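Local coordinates for RagB/SusD domain protein (PDB 5J90), which probably binds chitin as a SusD-like protein of a chitin utilization locus in Flavobacterium johnsoniae, at residues Thr77-Leu82 with Phe448-Asn453; Tyr63-Thr68 with Lys298-Gly303; Leu210-Val215 with Arg345-Gly350. One frame throughout, in Å; residues are numbered along the deposited sequence.

Overall arrangement
Contact 2 (63-68 with 298-303) is buried, whereas contacts 1 and 3 are partly buried. Contacts 1 and 2 are neighbours, centres about 12 Å apart, and are coupled because Arg-301 and Gly-303 bond loop 448-453: Pro-449 O lies 2.8 Å from Arg-301 NH2 and Leu-451 N 2.8 Å from Gly-303 O, both probable hydrogen bonds. Both are chiefly loop contacts, bridged by ordered water. Contact 3 (210-215 with 345-350) stands on the opposite side of the chain's centre from contact 2, about 33 Å between centres. It joins ends of helices and likewise has no direct hydrogen bond between its segments, relying instead on van der Waals and sulfur-aromatic packing.

Contact 1 (Thr77-Leu82 with Phe448-Asn453); sequences TTYALL and FPVLKN
The phenol ring of Tyr-79 meets two residues of 448-453 in different ways. Asn-453 comes to the ring edge, near its plane, with ND2 3.8 Å from Tyr-79 CD2, and its amide is turned almost perpendicular to the ring, 86° between planes. Val-450 approaches obliquely: its CG1 is 3.5 Å from Tyr-79 CZ, and its CG2 is 3.6 Å from Tyr-79 CE2. The setting is loop-on-loop packing within the SusD-like fold, since neither segment forms regular helix or strand and no direct hydrogen bond joins them; one residue beyond Asn-453, however, Tyr-454 makes a backbone hydrogen bond with Thr-78.

The tyrosine is presented from a residue with positive phi, and its CG sits beside the backbone N (chi1 -61°), which carries the ring across to both partners. The amide that borders the ring has further partners: Asn-453 ND2 is hydrogen-bonded to Ile-459 O and Thr-461 OG1, and OD1 to Ser-455 OG. These bonds, all to its own loop, probably fix the rotation of the amide.

Next to the ring, the backbones approach closely at Thr-78. Thr-78 O receives a CA-H...O contact from Asn-453 CA at 3.5 Å, with 138° at the hydrogen. Lys-452 O is buried here without a conventional partner; a long, bent CA-H...O contact from Thr-78 CA (3.6 Å) is its approach from the other segment. The Thr-78 and Lys-452 side chains lie side by side, meeting at CG2 and CB, while the threonine hydroxyl is taken by Gly-73 O and Asn-75 N, leaving the methyl to do the packing.

At the far end of the ring, one water closes the contact, lying 2.7 Å from Tyr-79 OH and accepting from Val-450 N at 3.0 Å.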
loop_
_atom_site.group_PDB
_atom_site.type_symbol
_atom_site.label_atom_id
_atom_site.label_comp_id
_atom_site.label_asym_id
_atom_site.label_seq_id
_atom_site.Cartn_x
_atom_site.Cartn_y
_atom_site.Cartn_z
ATOM N N THR A 77 15.668 -12.469 13.886
ATOM C CA THR A 77 15.831 -13.478 12.833
ATOM C C THR A 77 14.643 -14.433 12.746
ATOM O O THR A 77 14.445 -15.085 11.718
ATOM C CB THR A 77 17.136 -14.300 12.959
ATOM O OG1 THR A 77 17.000 -15.285 13.991
ATOM C CG2 THR A 77 18.318 -13.387 13.278
ATOM N N THR A 78 13.865 -14.521 13.826
ATOM C CA THR A 78 12.641 -15.326 13.831
ATOM C C THR A 78 11.406 -14.427 13.921
ATOM O O THR A 78 10.319 -14.862 14.310
ATOM C CB THR A 78 12.672 -16.385 14.955
ATOM O OG1 THR A 78 12.998 -15.744 16.195
ATOM C CG2 THR A 78 13.739 -17.446 14.650
ATOM N N TYR A 79 11.594 -13.171 13.526
ATOM C CA TYR A 79 10.511 -12.205 13.334
ATOM C C TYR A 79 9.814 -11.782 14.628
ATOM O O TYR A 79 8.677 -11.302 14.602
ATOM C CB TYR A 79 9.495 -12.695 12.297
ATOM C CG TYR A 79 10.065 -12.928 10.905
ATOM C CD1 TYR A 79 11.349 -12.513 10.563
ATOM C CD2 TYR A 79 9.305 -13.561 9.926
ATOM C CE1 TYR A 79 11.861 -12.726 9.277
ATOM C CE2 TYR A 79 9.802 -13.771 8.643
ATOM C CZ TYR A 79 11.077 -13.352 8.323
ATOM O OH TYR A 79 11.581 -13.564 7.060
ATOM N N ALA A 80 10.505 -11.953 15.752
ATOM C CA ALA A 80 10.120 -11.312 17.002
ATOM C C ALA A 80 10.999 -10.074 17.132
ATOM O O ALA A 80 12.122 -10.140 17.635
ATOM C CB ALA A 80 10.319 -12.268 18.198
ATOM N N LEU A 81 10.504 -8.942 16.645
ATOM C CA LEU A 81 11.345 -7.750 16.608
ATOM C C LEU A 81 11.673 -7.300 18.022
ATOM O O LEU A 81 10.776 -7.173 18.864
ATOM C CB LEU A 81 10.678 -6.621 15.814
ATOM C CG LEU A 81 10.361 -6.922 14.344
ATOM C CD1 LEU A 81 9.883 -5.661 13.638
ATOM C CD2 LEU A 81 11.576 -7.501 13.634
ATOM N N LEU A 82 12.956 -7.071 18.282
ATOM C CA LEU A 82 13.415 -6.749 19.635
ATOM C C LEU A 82 13.689 -5.259 19.781
ATOM O O LEU A 82 14.640 -4.729 19.197
ATOM C CB LEU A 82 14.653 -7.574 20.005
ATOM C CG LEU A 82 14.460 -9.096 19.997
ATOM C CD1 LEU A 82 15.727 -9.804 20.468
ATOM C CD2 LEU A 82 13.261 -9.533 20.848
ATOM N N PHE A 448 15.157 -18.086 0.863
ATOM C CA PHE A 448 14.550 -19.155 1.658
ATOM C C PHE A 448 13.692 -18.574 2.779
ATOM O O PHE A 448 14.159 -17.740 3.555
ATOM C CB PHE A 448 15.627 -20.057 2.277
ATOM C CG PHE A 448 16.490 -20.772 1.269
ATOM C CD1 PHE A 448 15.922 -21.490 0.225
ATOM C CD2 PHE A 448 17.869 -20.739 1.379
ATOM C CE1 PHE A 448 16.717 -22.157 -0.692
ATOM C CE2 PHE A 448 18.671 -21.401 0.462
ATOM C CZ PHE A 448 18.095 -22.110 -0.569
ATOM N N PRO A 449 12.437 -19.033 2.894
ATOM C CA PRO A 449 11.576 -18.558 3.985
ATOM C C PRO A 449 12.053 -19.052 5.351
ATOM O O PRO A 449 12.687 -20.106 5.452
ATOM C CB PRO A 449 10.211 -19.165 3.645
ATOM C CG PRO A 449 10.529 -20.362 2.787
ATOM C CD PRO A 449 11.717 -19.922 1.966
ATOM N N VAL A 450 11.761 -18.303 6.405
ATOM C CA VAL A 450 12.116 -18.757 7.747
ATOM C C VAL A 450 11.330 -20.020 8.098
ATOM O O VAL A 450 10.256 -20.268 7.549
ATOM C CB VAL A 450 11.893 -17.670 8.836
ATOM C CG1 VAL A 450 12.767 -16.450 8.560
ATOM C CG2 VAL A 450 10.411 -17.286 8.954
ATOM N N LEU A 451 11.886 -20.820 9.004
ATOM C CA LEU A 451 11.231 -22.035 9.486
ATOM C C LEU A 451 10.546 -21.793 10.820
ATOM O O LEU A 451 9.648 -22.542 11.205
ATOM C CB LEU A 451 12.248 -23.167 9.629
ATOM C CG LEU A 451 12.861 -23.606 8.304
ATOM C CD1 LEU A 451 13.946 -24.659 8.530
ATOM C CD2 LEU A 451 11.783 -24.124 7.370
ATOM N N LYS A 452 10.983 -20.752 11.528
ATOM C CA LYS A 452 10.388 -20.361 12.801
ATOM C C LYS A 452 9.962 -18.897 12.730
ATOM O O LYS A 452 10.763 -18.018 12.389
ATOM C CB LYS A 452 11.383 -20.554 13.952
ATOM C CG LYS A 452 11.818 -22.003 14.201
ATOM C CD LYS A 452 10.631 -22.868 14.603
ATOM C CE LYS A 452 11.063 -24.252 15.066
ATOM N NZ LYS A 452 9.904 -25.033 15.594
ATOM N N ASN A 453 8.703 -18.641 13.064
ATOM C CA ASN A 453 8.124 -17.304 12.999
ATOM C C ASN A 453 7.409 -17.021 14.316
ATOM O O ASN A 453 6.304 -17.520 14.547
ATOM C CB ASN A 453 7.156 -17.227 11.811
ATOM C CG ASN A 453 6.543 -15.841 11.613
ATOM O OD1 ASN A 453 6.458 -15.031 12.542
ATOM N ND2 ASN A 453 6.079 -15.584 10.397
HETATM O O HOH W 1 10.618 -15.603 5.643
#

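Contact 2 (Tyr63-Thr68 with Lys298-Gly303); sequences YMATPT and KGVRTG
An ST turn follows directly on the short, weakly bonded strand 64-65, and this turn together with the strand residue Ala-65 forms one side of a buried, water-bridged contact with the loop 298-303. The turn is defined by Thr-66 OG1, which accepts from Thr-68 N at 3.1 Å with an N-H...O angle of 161°; the same hydroxyl is also hydrogen-bonded to Asp-264 O.

Ala-65 supplies the direct touch. Its methyl points toward the loop and presses on the backbone there, with CB only 3.1 Å from Val-300 O, a tight fit for a methyl carbon against a carbonyl oxygen. The same CB lies 4.0 Å from Val-300 CB, so the alanine methyl meets the base of the valine, and 4.2 Å from Thr-302 CB. Val-300 has CG1 anti to its backbone N (chi1 180°), a setting that carries this methyl toward the turn, 3.9 Å from Thr-66 O.

No direct hydrogen bond crosses between the segments; two waters do that work, and both grip Thr-66. One accepts from Thr-66 N at 2.9 Å and is also bonded to Thr-302 OG1. The other donates to two carbonyls, Thr-66 O at 2.8 Å and Arg-301 O, thereby satisfying oxygens from both segments. The backbone N and O of Thr-66 are thus both solvated inside the fold, while Arg-301, its CB directed away from 63-68, bonds Asn-395 O through NH1 and Pro-449 O through NH2.

Strands 64-65 and 266-267 pair as a two-stranded antiparallel sheet, Ala-65 bonding Arg-266 through the backbone. Val-300 ties 298-303 to Met-267 of that sheet and to Ala-269 of helix 269-277, and Thr-302 packs on Ile-59 of helix 57-60.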
loop_
_atom_site.group_PDB
_atom_site.type_symbol
_atom_site.label_atom_id
_atom_site.label_comp_id
_atom_site.label_asym_id
_atom_site.label_seq_id
_atom_site.Cartn_x
_atom_site.Cartn_y
_atom_site.Cartn_z
ATOM N N TYR A 63 21.906 -11.907 2.987
ATOM C CA TYR A 63 23.364 -11.839 2.877
ATOM C C TYR A 63 24.102 -12.681 3.922
ATOM O O TYR A 63 25.122 -13.296 3.612
ATOM C CB TYR A 63 23.824 -10.399 3.029
ATOM C CG TYR A 63 23.747 -9.549 1.773
ATOM C CD1 TYR A 63 23.285 -10.063 0.555
ATOM C CD2 TYR A 63 24.154 -8.224 1.806
ATOM C CE1 TYR A 63 23.244 -9.259 -0.596
ATOM C CE2 TYR A 63 24.121 -7.424 0.674
ATOM C CZ TYR A 63 23.665 -7.944 -0.527
ATOM O OH TYR A 63 23.645 -7.132 -1.642
ATOM N N MET A 64 23.610 -12.667 5.156
ATOM C CA MET A 64 24.334 -13.244 6.295
ATOM C C MET A 64 23.357 -13.892 7.251
ATOM O O MET A 64 22.150 -13.628 7.192
ATOM C CB MET A 64 25.135 -12.148 7.009
ATOM C CG MET A 64 26.227 -11.538 6.137
ATOM S SD MET A 64 27.111 -10.137 6.855
ATOM C CE MET A 64 26.444 -8.783 5.867
ATOM N N ALA A 65 23.867 -14.746 8.139
ATOM C CA ALA A 65 23.017 -15.419 9.122
ATOM C C ALA A 65 23.799 -15.667 10.395
ATOM O O ALA A 65 25.018 -15.865 10.353
ATOM C CB ALA A 65 22.494 -16.734 8.567
ATOM N N THR A 66 23.109 -15.638 11.527
ATOM C CA THR A 66 23.778 -15.879 12.801
ATOM C C THR A 66 23.697 -17.348 13.240
ATOM O O THR A 66 22.675 -18.007 13.046
ATOM C CB THR A 66 23.225 -14.975 13.919
ATOM O OG1 THR A 66 24.022 -15.158 15.102
ATOM C CG2 THR A 66 21.777 -15.328 14.238
ATOM N N PRO A 67 24.794 -17.869 13.822
ATOM C CA PRO A 67 24.763 -19.205 14.431
ATOM C C PRO A 67 24.304 -19.153 15.883
ATOM O O PRO A 67 24.188 -20.201 16.523
ATOM C CB PRO A 67 26.231 -19.620 14.398
ATOM C CG PRO A 67 26.963 -18.330 14.619
ATOM C CD PRO A 67 26.146 -17.283 13.850
ATOM N N THR A 68 24.045 -17.954 16.395
ATOM C CA THR A 68 23.800 -17.757 17.822
ATOM C C THR A 68 22.315 -17.634 18.139
ATOM O O THR A 68 21.590 -16.873 17.492
ATOM C CB THR A 68 24.518 -16.495 18.316
ATOM O OG1 THR A 68 25.896 -16.546 17.915
ATOM C CG2 THR A 68 24.418 -16.373 19.834
ATOM N N LYS A 298 30.242 -22.910 3.255
ATOM C CA LYS A 298 29.001 -23.393 3.850
ATOM C C LYS A 298 28.272 -22.282 4.588
ATOM O O LYS A 298 28.854 -21.604 5.436
ATOM C CB LYS A 298 29.262 -24.564 4.808
ATOM C CG LYS A 298 29.653 -25.869 4.115
ATOM C CD LYS A 298 28.574 -26.347 3.146
ATOM C CE LYS A 298 27.242 -26.583 3.839
ATOM N NZ LYS A 298 26.174 -26.944 2.860
ATOM N N GLY A 299 26.995 -22.110 4.258
ATOM C CA GLY A 299 26.199 -21.051 4.847
ATOM C C GLY A 299 25.207 -21.574 5.861
ATOM O O GLY A 299 24.904 -22.776 5.903
ATOM N N VAL A 300 24.693 -20.656 6.672
ATOM C CA VAL A 300 23.766 -20.960 7.748
ATOM C C VAL A 300 22.365 -20.457 7.379
ATOM O O VAL A 300 22.208 -19.344 6.855
ATOM C CB VAL A 300 24.237 -20.299 9.051
ATOM C CG1 VAL A 300 23.274 -20.602 10.186
ATOM C CG2 VAL A 300 25.652 -20.768 9.391
ATOM N N ARG A 301 21.351 -21.277 7.644
ATOM C CA ARG A 301 19.964 -20.918 7.367
ATOM C C ARG A 301 19.471 -19.917 8.410
ATOM O O ARG A 301 19.768 -20.044 9.596
ATOM C CB ARG A 301 19.096 -22.181 7.401
ATOM C CG ARG A 301 17.632 -21.955 7.082
ATOM C CD ARG A 301 17.346 -22.223 5.633
ATOM N NE ARG A 301 15.942 -21.975 5.322
ATOM C CZ ARG A 301 15.056 -22.907 4.984
ATOM N NH1 ARG A 301 15.412 -24.187 4.895
ATOM N NH2 ARG A 301 13.807 -22.554 4.717
ATOM N N THR A 302 18.713 -18.912 7.971
ATOM C CA THR A 302 18.140 -17.956 8.919
ATOM C C THR A 302 16.687 -18.291 9.281
ATOM O O THR A 302 15.943 -18.860 8.472
ATOM C CB THR A 302 18.254 -16.488 8.422
ATOM O OG1 THR A 302 17.982 -15.595 9.509
ATOM C CG2 THR A 302 17.279 -16.209 7.283
ATOM N N GLY A 303 16.297 -17.946 10.505
ATOM C CA GLY A 303 14.964 -18.234 10.998
ATOM C C GLY A 303 14.797 -19.689 11.392
ATOM O O GLY A 303 13.825 -20.342 11.010
HETATM O O HOH W 2 20.238 -15.692 11.174
HETATM O O HOH W 3 20.186 -18.425 11.907
#

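Contact 3 (Leu210-Val215 with Arg345-Gly350); sequences LAMRIV and RGWNMG
Met-212 reaches Trp-347 by a chain that leaves with CG anti to the backbone N (chi1 -155°) and then bends at chi2 and again at chi3, while Val-215 has CG1 between the backbone N and the carbonyl carbon (chi1 73°), which leaves CG2 anti to N and turned to the same indole. In the largely helical SusD-like fold, whose family belongs to the TPR clan, the C-terminal end of helix 196-213 and the residues just after it pack here on Arg-345 and Trp-347, which flank Gly-346, the Schellman glycine ending helix 332-344.

The sulfur makes a Met-aromatic contact, with Met-212 SD 4.6 Å from the centroid of the six-membered ring of Trp-347 and 55° off its normal, an oblique approach. The terminal methyl comes nearer, CE lying 3.6 Å from Trp-347 CZ3. Val-215 CG2 also approaches obliquely, 3.6 Å from Trp-347 CH2, so the outer rim of the benzene ring is met by both residues.

Arg-345, two residues before the tryptophan, adds its own chain. Extended from CG to NE, it brings its CD to within 3.8 Å of Val-215 CG2, and its NE is 4.0 Å from Met-212 SD. Glu-341 forms a salt bridge with NH2, and Asn-507 O bonds NH1, which together hold the guanidinium group in place. With the guanidinium gone, as in an alanine, Glu-341 would probably lose this salt-bridge partner, Asn-507 O its NH1 donor, and a gap would open beside Val-215 and Met-212.

Within its own segment, Arg-345 CB covers one face of the Trp-347 indole, 3.8 Å above the ring plane; across the contact, Val-215 CG1 sits 3.7 Å above the plane of the Arg-345 guanidinium, offset toward its rim.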
loop_
_atom_site.group_PDB
_atom_site.type_symbol
_atom_site.label_atom_id
_atom_site.label_comp_id
_atom_site.label_asym_id
_atom_site.label_seq_id
_atom_site.Cartn_x
_atom_site.Cartn_y
_atom_site.Cartn_z
ATOM N N LEU A 210 16.764 6.248 -5.342
ATOM C CA LEU A 210 15.516 6.658 -4.688
ATOM C C LEU A 210 14.346 6.672 -5.675
ATOM O O LEU A 210 13.207 6.331 -5.319
ATOM C CB LEU A 210 15.675 8.019 -4.004
ATOM C CG LEU A 210 16.709 8.062 -2.880
ATOM C CD1 LEU A 210 16.807 9.472 -2.309
ATOM C CD2 LEU A 210 16.415 7.044 -1.792
ATOM N N ALA A 211 14.634 7.034 -6.923
ATOM C CA ALA A 211 13.620 7.020 -7.967
ATOM C C ALA A 211 13.103 5.603 -8.228
ATOM O O ALA A 211 11.893 5.371 -8.277
ATOM C CB ALA A 211 14.176 7.645 -9.237
ATOM N N MET A 212 14.004 4.633 -8.367
ATOM C CA MET A 212 13.557 3.277 -8.636
ATOM C C MET A 212 12.798 2.714 -7.439
ATOM O O MET A 212 11.855 1.938 -7.609
ATOM C CB MET A 212 14.730 2.366 -9.026
ATOM C CG MET A 212 14.304 1.166 -9.867
ATOM S SD MET A 212 13.642 1.630 -11.495
ATOM C CE MET A 212 15.122 2.296 -12.259
ATOM N N ARG A 213 13.193 3.111 -6.229
ATOM C CA ARG A 213 12.489 2.657 -5.031
ATOM C C ARG A 213 10.991 2.911 -5.104
ATOM O O ARG A 213 10.205 2.098 -4.612
ATOM C CB ARG A 213 13.041 3.344 -3.776
ATOM C CG ARG A 213 12.461 2.785 -2.476
ATOM C CD ARG A 213 13.289 1.603 -1.957
ATOM N NE ARG A 213 14.509 2.090 -1.309
ATOM C CZ ARG A 213 15.749 1.737 -1.634
ATOM N NH1 ARG A 213 16.767 2.277 -0.977
ATOM N NH2 ARG A 213 15.996 0.850 -2.600
ATOM N N ILE A 214 10.611 4.045 -5.689
ATOM C CA ILE A 214 9.211 4.467 -5.649
ATOM C C ILE A 214 8.437 4.118 -6.921
ATOM O O ILE A 214 7.321 4.600 -7.118
ATOM C CB ILE A 214 9.076 5.975 -5.312
ATOM C CG1 ILE A 214 9.620 6.861 -6.437
ATOM C CG2 ILE A 214 9.780 6.273 -3.988
ATOM C CD1 ILE A 214 9.270 8.336 -6.270
ATOM N N VAL A 215 8.992 3.250 -7.762
ATOM C CA VAL A 215 8.345 2.982 -9.053
ATOM C C VAL A 215 6.963 2.317 -8.947
ATOM O O VAL A 215 6.129 2.495 -9.844
ATOM C CB VAL A 215 9.284 2.189 -9.998
ATOM C CG1 VAL A 215 9.426 0.741 -9.556
ATOM C CG2 VAL A 215 8.779 2.269 -11.439
ATOM N N ARG A 345 11.935 -0.605 -18.289
ATOM C CA ARG A 345 10.733 0.202 -18.138
ATOM C C ARG A 345 10.555 1.234 -19.254
ATOM O O ARG A 345 9.568 1.969 -19.280
ATOM C CB ARG A 345 10.724 0.877 -16.759
ATOM C CG ARG A 345 10.736 -0.142 -15.627
ATOM C CD ARG A 345 10.673 0.512 -14.243
ATOM N NE ARG A 345 10.754 -0.513 -13.207
ATOM C CZ ARG A 345 9.733 -1.284 -12.841
ATOM N NH1 ARG A 345 8.538 -1.131 -13.393
ATOM N NH2 ARG A 345 9.905 -2.216 -11.925
ATOM N N GLY A 346 11.504 1.280 -20.187
ATOM C CA GLY A 346 11.403 2.191 -21.318
ATOM C C GLY A 346 11.924 3.594 -21.054
ATOM O O GLY A 346 11.667 4.521 -21.820
ATOM N N TRP A 347 12.663 3.766 -19.960
ATOM C CA TRP A 347 13.143 5.088 -19.576
ATOM C C TRP A 347 14.460 5.466 -20.253
ATOM O O TRP A 347 15.186 4.595 -20.737
ATOM C CB TRP A 347 13.328 5.155 -18.059
ATOM C CG TRP A 347 12.085 4.910 -17.260
ATOM C CD1 TRP A 347 10.797 4.820 -17.718
ATOM C CD2 TRP A 347 12.022 4.722 -15.845
ATOM N NE1 TRP A 347 9.936 4.599 -16.665
ATOM C CE2 TRP A 347 10.665 4.532 -15.506
ATOM C CE3 TRP A 347 12.985 4.703 -14.825
ATOM C CZ2 TRP A 347 10.249 4.318 -14.190
ATOM C CZ3 TRP A 347 12.562 4.496 -13.516
ATOM C CH2 TRP A 347 11.213 4.298 -13.217
ATOM N N ASN A 348 14.774 6.756 -20.252
ATOM C CA ASN A 348 15.976 7.263 -20.917
ATOM C C ASN A 348 17.220 7.041 -20.076
ATOM O O ASN A 348 17.636 7.933 -19.325
ATOM C CB ASN A 348 15.840 8.756 -21.216
ATOM C CG ASN A 348 14.820 9.051 -22.282
ATOM O OD1 ASN A 348 14.438 8.169 -23.053
ATOM N ND2 ASN A 348 14.382 10.304 -22.347
ATOM N N MET A 349 17.814 5.861 -20.226
ATOM C CA MET A 349 18.890 5.422 -19.340
ATOM C C MET A 349 20.262 5.348 -20.004
ATOM O O MET A 349 21.261 5.207 -19.316
ATOM C CB MET A 349 18.555 4.050 -18.743
ATOM C CG MET A 349 17.330 4.043 -17.835
ATOM S SD MET A 349 17.615 4.855 -16.230
ATOM C CE MET A 349 16.792 6.431 -16.472
ATOM N N GLY A 350 20.322 5.428 -21.331
ATOM C CA GLY A 350 21.581 5.238 -22.034
ATOM C C GLY A 350 21.923 3.763 -22.068
ATOM O O GLY A 350 22.500 3.217 -21.124
#